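Local coordinates for EvdO1 (Micromonospora carbonacea, PDB 4XBZ), which probably acts as a metal-dependent oxygenase of the phytanoyl-CoA dioxygenase family, catalysing an oxidative cyclization in the biosynthesis of an orthosomycin antibiotic, at residues R61-P66 / G233-H238; Y110-A115 / D322-A327; P155-H160 / H244-V249; G176-A181 / E260-E265. All blocks are in the same frame, centred on the assembly; numbering follows the deposited sequence.

Contact 1. Residues R61-P66 / G233-H238; sequences RGLLTP and GDLLLH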
loop_
_atom_site.group_PDB
_atom_site.type_symbol
_atom_site.label_atom_id
_atom_site.label_comp_id
_atom_site.label_asym_id
_atom_site.label_seq_id
_atom_site.Cartn_x
_atom_site.Cartn_y
_atom_site.Cartn_z
ATOM N N ARG A 61 16.726 7.010 5.730
ATOM C CA ARG A 61 18.133 7.256 6.077
ATOM C C ARG A 61 18.867 5.965 6.429
ATOM O O ARG A 61 18.289 5.065 7.032
ATOM C CB ARG A 61 18.261 8.232 7.257
ATOM C CG ARG A 61 17.616 9.590 7.051
ATOM C CD ARG A 61 18.284 10.403 5.959
ATOM N NE ARG A 61 17.698 11.748 5.894
ATOM C CZ ARG A 61 17.973 12.653 4.955
ATOM N NH1 ARG A 61 18.842 12.373 3.981
ATOM N NH2 ARG A 61 17.368 13.841 4.990
ATOM N N GLY A 62 20.140 5.886 6.046
ATOM C CA GLY A 62 20.992 4.763 6.420
ATOM C C GLY A 62 20.566 3.372 5.973
ATOM O O GLY A 62 20.688 2.410 6.733
ATOM N N LEU A 63 20.072 3.252 4.744
ATOM C CA LEU A 63 19.688 1.948 4.206
ATOM C C LEU A 63 20.885 0.999 4.152
ATOM O O LEU A 63 20.789 -0.162 4.541
ATOM C CB LEU A 63 19.067 2.091 2.812
ATOM C CG LEU A 63 18.773 0.763 2.100
ATOM C CD1 LEU A 63 17.657 0.010 2.781
ATOM C CD2 LEU A 63 18.470 0.973 0.615
ATOM N N LEU A 64 22.022 1.509 3.693
ATOM C CA LEU A 64 23.191 0.665 3.466
ATOM C C LEU A 64 24.221 0.773 4.583
ATOM O O LEU A 64 24.434 1.857 5.138
ATOM C CB LEU A 64 23.851 1.026 2.134
ATOM C CG LEU A 64 22.988 0.988 0.878
ATOM C CD1 LEU A 64 23.788 1.493 -0.317
ATOM C CD2 LEU A 64 22.497 -0.419 0.638
ATOM N N THR A 65 24.862 -0.351 4.904
ATOM C CA THR A 65 26.109 -0.298 5.669
ATOM C C THR A 65 27.166 0.479 4.877
ATOM O O THR A 65 27.072 0.593 3.651
ATOM C CB THR A 65 26.677 -1.700 5.994
ATOM O OG1 THR A 65 27.066 -2.363 4.782
ATOM C CG2 THR A 65 25.668 -2.531 6.750
ATOM N N PRO A 66 28.175 1.028 5.576
ATOM C CA PRO A 66 29.318 1.670 4.908
ATOM C C PRO A 66 29.999 0.776 3.865
ATOM O O PRO A 66 30.289 1.248 2.764
ATOM C CB PRO A 66 30.264 1.982 6.072
ATOM C CG PRO A 66 29.334 2.249 7.211
ATOM C CD PRO A 66 28.198 1.253 7.035
ATOM N N GLY A 233 24.146 6.412 0.387
ATOM C CA GLY A 233 23.578 5.263 1.079
ATOM C C GLY A 233 22.179 5.484 1.623
ATOM O O GLY A 233 21.584 4.575 2.207
ATOM N N ASP A 234 21.664 6.702 1.464
ATOM C CA ASP A 234 20.270 6.995 1.799
ATOM C C ASP A 234 19.388 6.582 0.645
ATOM O O ASP A 234 19.871 6.415 -0.470
ATOM C CB ASP A 234 20.043 8.479 2.080
ATOM C CG ASP A 234 20.546 8.903 3.426
ATOM O OD1 ASP A 234 20.822 8.028 4.279
ATOM O OD2 ASP A 234 20.645 10.131 3.629
ATOM N N LEU A 235 18.089 6.483 0.919
ATOM C CA LEU A 235 17.113 5.978 -0.036
ATOM C C LEU A 235 15.914 6.908 -0.190
ATOM O O LEU A 235 15.229 7.234 0.787
ATOM C CB LEU A 235 16.645 4.580 0.396
ATOM C CG LEU A 235 15.344 4.074 -0.235
ATOM C CD1 LEU A 235 15.510 3.755 -1.708
ATOM C CD2 LEU A 235 14.775 2.882 0.539
ATOM N N LEU A 236 15.664 7.340 -1.417
ATOM C CA LEU A 236 14.457 8.104 -1.702
ATOM C C LEU A 236 13.394 7.222 -2.382
ATOM O O LEU A 236 13.616 6.644 -3.448
ATOM C CB LEU A 236 14.762 9.329 -2.574
ATOM C CG LEU A 236 13.538 10.213 -2.873
ATOM C CD1 LEU A 236 13.056 10.910 -1.617
ATOM C CD2 LEU A 236 13.805 11.229 -3.982
ATOM N N LEU A 237 12.244 7.119 -1.725
ATOM C CA LEU A 237 11.074 6.438 -2.258
ATOM C C LEU A 237 10.151 7.477 -2.857
ATOM O O LEU A 237 9.752 8.427 -2.164
ATOM C CB LEU A 237 10.351 5.654 -1.153
ATOM C CG LEU A 237 11.233 4.619 -0.446
ATOM C CD1 LEU A 237 10.618 4.127 0.855
ATOM C CD2 LEU A 237 11.542 3.459 -1.393
ATOM N N HIS A 238 9.812 7.332 -4.136
ATOM C CA HIS A 238 8.774 8.203 -4.660
ATOM C C HIS A 238 7.758 7.493 -5.547
ATOM O O HIS A 238 8.056 6.563 -6.307
ATOM C CB HIS A 238 9.402 9.433 -5.364
ATOM C CG HIS A 238 9.791 9.238 -6.800
ATOM N ND1 HIS A 238 11.101 9.048 -7.192
ATOM C CD2 HIS A 238 9.069 9.336 -7.941
ATOM C CE1 HIS A 238 11.161 8.979 -8.512
ATOM N NE2 HIS A 238 9.940 9.148 -8.991
#
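Arg61 and Asp234 are brought together by two first torsions of the same kind: each CG lies beside its own backbone N (chi1 -58° and -76°), and the arginine chain then bends at chi2, turning the guanidinium so that its edge meets the aspartate. The result illustrates how one carboxylate can pin a turn with both oxygens. OD2 of Asp234 receives NH1 of Arg61 at 2.9 Å, in the plane of the guanidinium but from above that of the carboxylate, the two planes standing 60° apart, and it also accepts the N of Gln231. The other oxygen, OD1, takes the backbone N of Gly62 at 2.9 Å in a nearly straight bond. With an alanine in place of Asp234 both acceptors go, and the N-H groups of Gly62 and Gln231 would probably lose this partner, while Arg61 would keep the carbonyl of Val229 and Glu36 but lose this carboxylate. Next to Asp234, the carbonyl O of Gly233 faces the turn and gathers two weak bonds, from the N of Leu63 at 3.2 Å and the N of Leu64 at 3.4 Å. Beside these polar links, CD2 of Leu63 meets CB of Leu235 at 4.0 Å. Leu63 also packs on Leu126 of helix 125-134. The contact thus joins the turn between strand 57-61 and helix 66-86 to the start of strand 235-239, which runs antiparallel between strands 57-61 and 179-184.

Contact 2. Residues Y110-A115 / D322-A327; sequences YVVDKA and DTLRFA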
loop_
_atom_site.group_PDB
_atom_site.type_symbol
_atom_site.label_atom_id
_atom_site.label_comp_id
_atom_site.label_asym_id
_atom_site.label_seq_id
_atom_site.Cartn_x
_atom_site.Cartn_y
_atom_site.Cartn_z
ATOM N N TYR A 110 19.687 -1.876 -16.847
ATOM C CA TYR A 110 19.923 -3.276 -16.485
ATOM C C TYR A 110 21.262 -3.405 -15.772
ATOM O O TYR A 110 22.072 -4.284 -16.077
ATOM C CB TYR A 110 19.849 -4.184 -17.724
ATOM C CG TYR A 110 18.644 -3.880 -18.575
ATOM C CD1 TYR A 110 17.358 -4.095 -18.081
ATOM C CD2 TYR A 110 18.781 -3.345 -19.851
ATOM C CE1 TYR A 110 16.234 -3.796 -18.842
ATOM C CE2 TYR A 110 17.667 -3.042 -20.629
ATOM C CZ TYR A 110 16.388 -3.268 -20.112
ATOM O OH TYR A 110 15.266 -2.975 -20.858
ATOM N N VAL A 111 21.471 -2.513 -14.806
ATOM C CA VAL A 111 22.698 -2.486 -14.024
ATOM C C VAL A 111 22.728 -3.654 -13.054
ATOM O O VAL A 111 23.785 -4.006 -12.540
ATOM C CB VAL A 111 22.843 -1.170 -13.241
ATOM C CG1 VAL A 111 22.888 0.019 -14.198
ATOM C CG2 VAL A 111 21.691 -1.022 -12.273
ATOM N N VAL A 112 21.566 -4.247 -12.796
ATOM C CA VAL A 112 21.495 -5.422 -11.937
ATOM C C VAL A 112 22.106 -6.639 -12.654
ATOM O O VAL A 112 22.747 -7.488 -12.041
ATOM C CB VAL A 112 20.030 -5.711 -11.512
ATOM C CG1 VAL A 112 19.773 -7.209 -11.365
ATOM C CG2 VAL A 112 19.678 -4.940 -10.237
ATOM N N ASP A 113 21.920 -6.706 -13.961
ATOM C CA ASP A 113 22.548 -7.750 -14.765
ATOM C C ASP A 113 24.052 -7.477 -14.943
ATOM O O ASP A 113 24.857 -8.404 -15.058
ATOM C CB ASP A 113 21.854 -7.843 -16.124
ATOM C CG ASP A 113 22.329 -9.025 -16.957
ATOM O OD1 ASP A 113 22.472 -10.137 -16.405
ATOM O OD2 ASP A 113 22.542 -8.837 -18.175
ATOM N N LYS A 114 24.430 -6.200 -14.937
ATOM C CA LYS A 114 25.779 -5.825 -15.357
ATOM C C LYS A 114 26.796 -5.887 -14.226
ATOM O O LYS A 114 27.984 -5.988 -14.468
ATOM C CB LYS A 114 25.768 -4.425 -15.988
ATOM C CG LYS A 114 25.070 -4.376 -17.345
ATOM C CD LYS A 114 24.937 -2.951 -17.881
ATOM C CE LYS A 114 24.329 -2.956 -19.289
ATOM N NZ LYS A 114 23.016 -3.689 -19.371
ATOM N N ALA A 115 26.334 -5.856 -12.989
ATOM C CA ALA A 115 27.253 -5.726 -11.869
ATOM C C ALA A 115 26.746 -6.473 -10.645
ATOM O O ALA A 115 25.704 -6.133 -10.087
ATOM C CB ALA A 115 27.468 -4.258 -11.539
ATOM N N ASP A 322 18.828 -17.511 -17.401
ATOM C CA ASP A 322 20.281 -17.494 -17.520
ATOM C C ASP A 322 20.797 -16.058 -17.515
ATOM O O ASP A 322 21.951 -15.810 -17.854
ATOM C CB ASP A 322 20.743 -18.220 -18.797
ATOM C CG ASP A 322 20.088 -17.671 -20.071
ATOM O OD1 ASP A 322 19.544 -16.550 -20.059
ATOM O OD2 ASP A 322 20.127 -18.366 -21.110
ATOM N N THR A 323 19.929 -15.119 -17.145
ATOM C CA THR A 323 20.268 -13.700 -17.165
ATOM C C THR A 323 19.369 -12.889 -16.238
ATOM O O THR A 323 18.297 -13.343 -15.838
ATOM C CB THR A 323 20.156 -13.119 -18.579
ATOM O OG1 THR A 323 20.458 -11.720 -18.539
ATOM C CG2 THR A 323 18.753 -13.321 -19.135
ATOM N N LEU A 324 19.815 -11.687 -15.887
ATOM C CA LEU A 324 19.005 -10.802 -15.066
ATOM C C LEU A 324 18.435 -9.672 -15.908
ATOM O O LEU A 324 17.807 -8.761 -15.394
ATOM C CB LEU A 324 19.824 -10.245 -13.904
ATOM C CG LEU A 324 20.356 -11.293 -12.919
ATOM C CD1 LEU A 324 20.948 -10.637 -11.698
ATOM C CD2 LEU A 324 19.255 -12.249 -12.502
ATOM N N ARG A 325 18.651 -9.729 -17.212
ATOM C CA ARG A 325 18.223 -8.635 -18.070
ATOM C C ARG A 325 17.111 -9.049 -19.010
ATOM O O ARG A 325 17.270 -9.952 -19.827
ATOM C CB ARG A 325 19.401 -8.091 -18.862
ATOM C CG ARG A 325 19.021 -7.195 -20.027
ATOM C CD ARG A 325 20.227 -7.001 -20.958
ATOM N NE ARG A 325 20.006 -5.960 -21.956
ATOM C CZ ARG A 325 19.372 -6.164 -23.105
ATOM N NH1 ARG A 325 18.884 -7.368 -23.386
ATOM N NH2 ARG A 325 19.214 -5.167 -23.967
ATOM N N PHE A 326 15.983 -8.358 -18.884
ATOM C CA PHE A 326 14.808 -8.626 -19.692
ATOM C C PHE A 326 14.295 -7.355 -20.293
ATOM O O PHE A 326 13.594 -6.586 -19.639
ATOM C CB PHE A 326 13.744 -9.290 -18.845
ATOM C CG PHE A 326 14.137 -10.644 -18.413
ATOM C CD1 PHE A 326 13.870 -11.745 -19.228
ATOM C CD2 PHE A 326 14.840 -10.822 -17.236
ATOM C CE1 PHE A 326 14.258 -13.007 -18.846
ATOM C CE2 PHE A 326 15.244 -12.079 -16.853
ATOM C CZ PHE A 326 14.948 -13.181 -17.658
ATOM N N ALA A 327 14.650 -7.145 -21.548
ATOM C CA ALA A 327 14.435 -5.868 -22.195
ATOM C C ALA A 327 12.959 -5.611 -22.365
ATOM O O ALA A 327 12.251 -6.401 -22.982
ATOM C CB ALA A 327 15.149 -5.815 -23.538
HETATM O O HOH W 1 18.930 -6.002 -15.097
HETATM O O HOH W 2 23.542 -11.539 -18.951
#
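Asp113 and Leu324 meet where a short helix, 111-114, receives a C-terminal loop that carries an ST turn, the carboxylate accepting a backbone N-H from within the turn. The N of Leu324 donates to OD1 of Asp113 at 3.1 Å, well out of the carboxylate plane, 63° from it. The aspartate reaches across because its CG is anti to its backbone nitrogen (chi1 -173°), and OD2 then lies against CB of Arg325. Two more first-shell contacts flank this bond. CG1 of Val112 touches CD1 of Leu324 at 3.6 Å, the side chains crossing at about a right angle. On the other flank, CG of Arg325 sits over one face of the Tyr110 ring in a CH-pi contact, 4.0 Å from the ring centroid, while the guanidinium plane is turned 66° from the ring.

Farther out, Asp91 forms salt bridges with both Arg325 and Lys114, whose like charges are probably eased by this shared carboxylate. The hydroxyl of Tyr110 bonds to the N of the next residue along, His328. Leu324 also packs on Ala119 of helix 116-121 and Cys288 of helix 275-293, so the C-terminal loop is held against helix 111-114 beside these two helices, away from the metal. One water donates to the carbonyl O of Leu324 and weakly accepts from the N of Asp113. OG1 of Thr323 closes the ST turn by accepting the N of Arg325 at 3.0 Å, and a second water joins the segments, donating to OD2 of Asp113 at 3.0 Å and bonding OG1 of Thr323 at 3.1 Å.

Contact 3. Residues P155-H160 / H244-V249; sequences PRLAWH and HGAPAV. With NI (nickel (II) ion), chain I.
His160 and His244 stand side by side on adjacent antiparallel strands, each giving NE2 to the same nickel ion, at 2.4 Å from His160 and 2.3 Å from His244. Both rings reach the metal with CG placed between the backbone N and the carbonyl carbon (chi1 68° and 54°), and their planes meet obliquely at 48°. This end of the contact is the tight one. The N of His160 donates to the O of His244 at 2.9 Å, with a return bond from the N of His244, and the CA of Trp159 adds a C-H...O contact to the same His244 oxygen. ND1 of His160 donates to the O of Ala158 at 2.9 Å, while ND1 of His244 is bonded to the O of Thr242; each ring therefore has both nitrogens engaged and its rotation fixed. Trp159 lays its six-membered ring alongside the backbone of His244 and Gly245. A beta bulge intervenes, and at Gly245 any side chain would collide with the carbonyl of Leu157.

Beyond the bulge, Leu157 and Ala246 form a second hydrogen-bonded pair, their CB atoms 3.6 Å apart. The strands end here, and the segments become more exposed: Arg156 and Ala248 meet backbone to backbone at the exposed rim, without a direct hydrogen bond between them. The chemistry is that of a two-histidine, one-carboxylate site, completed by Asp162. Nickel here probably stands in for the iron of related oxygenases, and the hydrogen-bonded ND1 atoms leave each NE2 to face the metal.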
loop_
_atom_site.group_PDB
_atom_site.type_symbol
_atom_site.label_atom_id
_atom_site.label_comp_id
_atom_site.label_asym_id
_atom_site.label_seq_id
_atom_site.Cartn_x
_atom_site.Cartn_y
_atom_site.Cartn_z
ATOM N N PRO A 155 21.642 20.033 -17.692
ATOM C CA PRO A 155 20.451 20.856 -17.910
ATOM C C PRO A 155 19.354 20.606 -16.856
ATOM O O PRO A 155 19.319 19.566 -16.179
ATOM C CB PRO A 155 19.981 20.422 -19.299
ATOM C CG PRO A 155 20.446 19.038 -19.431
ATOM C CD PRO A 155 21.759 18.955 -18.681
ATOM N N ARG A 156 18.466 21.583 -16.727
ATOM C CA ARG A 156 17.303 21.485 -15.855
ATOM C C ARG A 156 16.451 20.217 -16.105
ATOM O O ARG A 156 16.212 19.827 -17.258
ATOM C CB ARG A 156 16.463 22.746 -16.039
ATOM C CG ARG A 156 15.145 22.749 -15.327
ATOM C CD ARG A 156 14.366 23.983 -15.719
ATOM N NE ARG A 156 13.092 24.047 -15.024
ATOM C CZ ARG A 156 12.219 25.033 -15.160
ATOM N NH1 ARG A 156 12.490 26.046 -15.979
ATOM N NH2 ARG A 156 11.078 25.010 -14.472
ATOM N N LEU A 157 16.036 19.561 -15.021
ATOM C CA LEU A 157 15.076 18.441 -15.096
ATOM C C LEU A 157 13.669 19.002 -14.963
ATOM O O LEU A 157 13.267 19.445 -13.887
ATOM C CB LEU A 157 15.333 17.391 -14.000
ATOM C CG LEU A 157 14.632 16.022 -14.113
ATOM C CD1 LEU A 157 15.150 15.238 -15.325
ATOM C CD2 LEU A 157 14.743 15.170 -12.821
ATOM N N ALA A 158 12.945 19.024 -16.072
ATOM C CA ALA A 158 11.600 19.572 -16.104
ATOM C C ALA A 158 10.682 18.761 -15.196
ATOM O O ALA A 158 10.878 17.549 -15.033
ATOM C CB ALA A 158 11.063 19.588 -17.531
ATOM N N TRP A 159 9.705 19.447 -14.602
ATOM C CA TRP A 159 8.680 18.814 -13.787
ATOM C C TRP A 159 7.859 17.782 -14.565
ATOM O O TRP A 159 7.293 18.067 -15.630
ATOM C CB TRP A 159 7.749 19.866 -13.209
ATOM C CG TRP A 159 8.427 20.850 -12.329
ATOM C CD1 TRP A 159 8.899 22.081 -12.685
ATOM C CD2 TRP A 159 8.711 20.698 -10.933
ATOM N NE1 TRP A 159 9.451 22.703 -11.600
ATOM C CE2 TRP A 159 9.348 21.879 -10.509
ATOM C CE3 TRP A 159 8.484 19.680 -10.002
ATOM C CZ2 TRP A 159 9.762 22.075 -9.192
ATOM C CZ3 TRP A 159 8.896 19.875 -8.692
ATOM C CH2 TRP A 159 9.528 21.067 -8.302
ATOM N N HIS A 160 7.775 16.580 -14.011
ATOM C CA HIS A 160 7.122 15.496 -14.715
ATOM C C HIS A 160 6.661 14.425 -13.746
ATOM O O HIS A 160 7.170 14.313 -12.630
ATOM C CB HIS A 160 8.082 14.888 -15.743
ATOM C CG HIS A 160 9.236 14.166 -15.117
ATOM N ND1 HIS A 160 10.248 14.820 -14.446
ATOM C CD2 HIS A 160 9.522 12.844 -15.028
ATOM C CE1 HIS A 160 11.117 13.935 -13.985
ATOM N NE2 HIS A 160 10.697 12.727 -14.324
ATOM N N HIS A 244 7.845 15.766 -10.023
ATOM C CA HIS A 244 9.198 16.110 -9.579
ATOM C C HIS A 244 10.087 16.668 -10.686
ATOM O O HIS A 244 9.768 16.575 -11.871
ATOM C CB HIS A 244 9.893 14.902 -8.934
ATOM C CG HIS A 244 9.925 13.682 -9.798
ATOM N ND1 HIS A 244 8.790 12.967 -10.117
ATOM C CD2 HIS A 244 10.956 13.040 -10.395
ATOM C CE1 HIS A 244 9.118 11.942 -10.881
ATOM N NE2 HIS A 244 10.427 11.961 -11.058
ATOM N N GLY A 245 11.216 17.238 -10.273
ATOM C CA GLY A 245 12.131 17.903 -11.185
ATOM C C GLY A 245 13.379 18.387 -10.470
ATOM O O GLY A 245 13.531 18.219 -9.254
ATOM N N ALA A 246 14.283 18.996 -11.219
ATOM C CA ALA A 246 15.554 19.420 -10.642
ATOM C C ALA A 246 16.064 20.641 -11.382
ATOM O O ALA A 246 15.760 20.809 -12.562
ATOM C CB ALA A 246 16.574 18.277 -10.689
ATOM N N PRO A 247 16.827 21.506 -10.691
ATOM C CA PRO A 247 17.362 22.713 -11.327
ATOM C C PRO A 247 18.593 22.377 -12.151
ATOM O O PRO A 247 19.208 21.340 -11.900
ATOM C CB PRO A 247 17.747 23.590 -10.131
ATOM C CG PRO A 247 18.271 22.574 -9.140
ATOM C CD PRO A 247 17.398 21.323 -9.341
ATOM N N ALA A 248 18.963 23.232 -13.100
ATOM C CA ALA A 248 20.243 23.059 -13.779
ATOM C C ALA A 248 21.365 23.106 -12.730
ATOM O O ALA A 248 21.291 23.894 -11.782
ATOM C CB ALA A 248 20.425 24.117 -14.840
ATOM N N VAL A 249 22.368 22.234 -12.859
ATOM C CA VAL A 249 23.443 22.128 -11.858
ATOM C C VAL A 249 24.815 21.833 -12.486
ATOM O O VAL A 249 24.893 21.347 -13.622
ATOM C CB VAL A 249 23.151 21.018 -10.820
ATOM C CG1 VAL A 249 21.971 21.405 -9.918
ATOM C CG2 VAL A 249 22.920 19.667 -11.511
HETATM NI NI NI I . 11.556 10.987 -12.852
HETATM O O HOH W 3 19.371 19.211 -13.258
#

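Contact 4. Residues G176-A181 / E260-E265; sequences GRVIDA and EYRPAE
Strands 179-181 and 260-263 run antiparallel at 150°, their axes 4.8 Å apart at the closest, with Ile179 and Tyr261 as a hydrogen-bonded pair: N of Ile179 to O of Tyr261 at 3.0 Å and N of Tyr261 to O of Ile179 at 2.9 Å. The next pair, Asp180 with Glu260, is non-hydrogen-bonded, and CA of Glu260 makes a C-H...O contact to the O of Ile179.

Val178 shows how an aliphatic branch can cover a charged pair. Its CG1, anti to the backbone nitrogen (chi1 180°), lies over one face of the Arg262 guanidinium and touches CG of Arg262 at 3.5 Å. At the guanidinium edge, NE donates to OE1 of Glu260 at 2.6 Å, with a weaker bond from NH2 to OE2. The carbonyls of Ala163 and Gly164 take further N-H groups of Arg262, and Thr142 bonds to OE1 of Glu260. A leucine in place of Arg262 would probably leave the buried Glu260 carboxylate without its countercharge and the Ala163 and Gly164 carbonyls without these donors.

At the far end, CG of Pro263 touches CB of Arg177 at 3.9 Å and lies on one face side of its guanidinium, whose NH2 forms a long salt bridge to OE2 of Glu265 at 3.4 Å. NH1 of Arg177 bonds to the carbonyl O of Val172 in its own chain and to that of Gly171 of the second subunit, while Asn138 holds Glu265. These are neighbouring central strands of the larger sheet of the double-stranded beta helix, the barrel fold that holds the metal site.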
loop_
_atom_site.group_PDB
_atom_site.type_symbol
_atom_site.label_atom_id
_atom_site.label_comp_id
_atom_site.label_asym_id
_atom_site.label_seq_id
_atom_site.Cartn_x
_atom_site.Cartn_y
_atom_site.Cartn_z
ATOM N N GLY A 176 0.221 4.942 -4.027
ATOM C CA GLY A 176 1.641 4.604 -4.070
ATOM C C GLY A 176 1.999 3.117 -4.152
ATOM O O GLY A 176 2.714 2.583 -3.304
ATOM N N ARG A 177 1.525 2.446 -5.191
ATOM C CA ARG A 177 1.758 1.014 -5.331
ATOM C C ARG A 177 2.804 0.764 -6.416
ATOM O O ARG A 177 3.423 -0.300 -6.464
ATOM C CB ARG A 177 0.435 0.298 -5.643
ATOM C CG ARG A 177 -0.696 0.742 -4.680
ATOM C CD ARG A 177 -2.083 0.432 -5.232
ATOM N NE ARG A 177 -2.286 -0.996 -5.218
ATOM C CZ ARG A 177 -3.026 -1.664 -6.093
ATOM N NH1 ARG A 177 -3.671 -1.026 -7.061
ATOM N NH2 ARG A 177 -3.124 -2.982 -5.975
ATOM N N VAL A 178 2.995 1.765 -7.274
ATOM C CA VAL A 178 4.070 1.765 -8.254
ATOM C C VAL A 178 5.129 2.769 -7.810
ATOM O O VAL A 178 4.883 3.972 -7.750
ATOM C CB VAL A 178 3.564 2.118 -9.666
ATOM C CG1 VAL A 178 4.715 2.116 -10.654
ATOM C CG2 VAL A 178 2.465 1.143 -10.086
ATOM N N ILE A 179 6.309 2.263 -7.491
ATOM C CA ILE A 179 7.274 3.028 -6.720
ATOM C C ILE A 179 8.690 2.950 -7.305
ATOM O O ILE A 179 9.180 1.873 -7.660
ATOM C CB ILE A 179 7.304 2.538 -5.253
ATOM C CG1 ILE A 179 5.903 2.590 -4.630
ATOM C CG2 ILE A 179 8.325 3.340 -4.427
ATOM C CD1 ILE A 179 5.868 2.165 -3.175
ATOM N N ASP A 180 9.315 4.119 -7.402
ATOM C CA ASP A 180 10.746 4.268 -7.652
ATOM C C ASP A 180 11.550 4.286 -6.356
ATOM O O ASP A 180 11.306 5.122 -5.486
ATOM C CB ASP A 180 11.014 5.567 -8.398
ATOM C CG ASP A 180 11.181 5.364 -9.863
ATOM O OD1 ASP A 180 11.709 4.300 -10.248
ATOM O OD2 ASP A 180 10.780 6.264 -10.623
ATOM N N ALA A 181 12.506 3.376 -6.220
ATOM C CA ALA A 181 13.451 3.453 -5.116
ATOM C C ALA A 181 14.774 3.980 -5.647
ATOM O O ALA A 181 15.408 3.347 -6.503
ATOM C CB ALA A 181 13.634 2.114 -4.460
ATOM N N GLU A 260 12.492 0.380 -9.849
ATOM C CA GLU A 260 11.021 0.457 -9.765
ATOM C C GLU A 260 10.385 -0.882 -9.381
ATOM O O GLU A 260 10.891 -1.953 -9.715
ATOM C CB GLU A 260 10.374 0.931 -11.068
ATOM C CG GLU A 260 8.883 1.299 -10.876
ATOM C CD GLU A 260 8.068 1.331 -12.180
ATOM O OE1 GLU A 260 7.706 0.248 -12.717
ATOM O OE2 GLU A 260 7.770 2.444 -12.661
ATOM N N TYR A 261 9.275 -0.796 -8.658
ATOM C CA TYR A 261 8.491 -1.957 -8.275
ATOM C C TYR A 261 7.035 -1.705 -8.623
ATOM O O TYR A 261 6.593 -0.562 -8.581
ATOM C CB TYR A 261 8.639 -2.238 -6.784
ATOM C CG TYR A 261 10.061 -2.503 -6.352
ATOM C CD1 TYR A 261 10.887 -1.462 -5.951
ATOM C CD2 TYR A 261 10.585 -3.797 -6.360
ATOM C CE1 TYR A 261 12.187 -1.689 -5.548
ATOM C CE2 TYR A 261 11.891 -4.040 -5.966
ATOM C CZ TYR A 261 12.689 -2.977 -5.562
ATOM O OH TYR A 261 13.987 -3.203 -5.171
ATOM N N ARG A 262 6.313 -2.761 -8.999
ATOM C CA ARG A 262 4.859 -2.713 -9.178
ATOM C C ARG A 262 4.215 -3.982 -8.608
ATOM O O ARG A 262 4.890 -4.996 -8.422
ATOM C CB ARG A 262 4.489 -2.577 -10.657
ATOM C CG ARG A 262 5.024 -1.349 -11.329
ATOM C CD ARG A 262 4.571 -1.226 -12.792
ATOM N NE ARG A 262 5.244 -0.104 -13.443
ATOM C CZ ARG A 262 4.642 0.860 -14.138
ATOM N NH1 ARG A 262 3.321 0.852 -14.316
ATOM N NH2 ARG A 262 5.375 1.837 -14.667
ATOM N N PRO A 263 2.906 -3.942 -8.328
ATOM C CA PRO A 263 2.266 -5.195 -7.900
ATOM C C PRO A 263 2.081 -6.164 -9.066
ATOM O O PRO A 263 1.743 -5.721 -10.163
ATOM C CB PRO A 263 0.911 -4.726 -7.341
ATOM C CG PRO A 263 1.125 -3.256 -7.014
ATOM C CD PRO A 263 2.023 -2.780 -8.123
ATOM N N ALA A 264 2.318 -7.454 -8.841
ATOM C CA ALA A 264 2.104 -8.466 -9.887
ATOM C C ALA A 264 0.677 -8.475 -10.443
ATOM O O ALA A 264 0.480 -8.599 -11.658
ATOM C CB ALA A 264 2.460 -9.860 -9.372
ATOM N N GLU A 265 -0.321 -8.338 -9.576
ATOM C CA GLU A 265 -1.695 -8.415 -10.064
ATOM C C GLU A 265 -2.041 -7.191 -10.911
ATOM O O GLU A 265 -2.943 -7.248 -11.742
ATOM C CB GLU A 265 -2.704 -8.565 -8.911
ATOM C CG GLU A 265 -2.957 -7.296 -8.099
ATOM C CD GLU A 265 -1.976 -7.125 -6.958
ATOM O OE1 GLU A 265 -0.944 -7.844 -6.936
ATOM O OE2 GLU A 265 -2.240 -6.277 -6.078
#

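Contacts 1 and 4 lie side by side on one sheet: His238 O of contact 1 is 3.0 Å from Asp180 N of contact 4, a probable hydrogen bond, and Leu235 CD1 packs 3.7 Å from Ala181 CB. Contact 3 belongs to the other sheet and meets contact 1 through the rings of His238 and His244, with NE2 of the former 3.5 Å from CE1 of the latter. His238 also bonds to the metal ligand Asp162, and the Asp180 side chain comes within about 5 Å of the nickel, so three contacts border the site. Contact 2 stands apart, its nearest atoms about 8 Å from contact 4 and about 17 Å from contact 3.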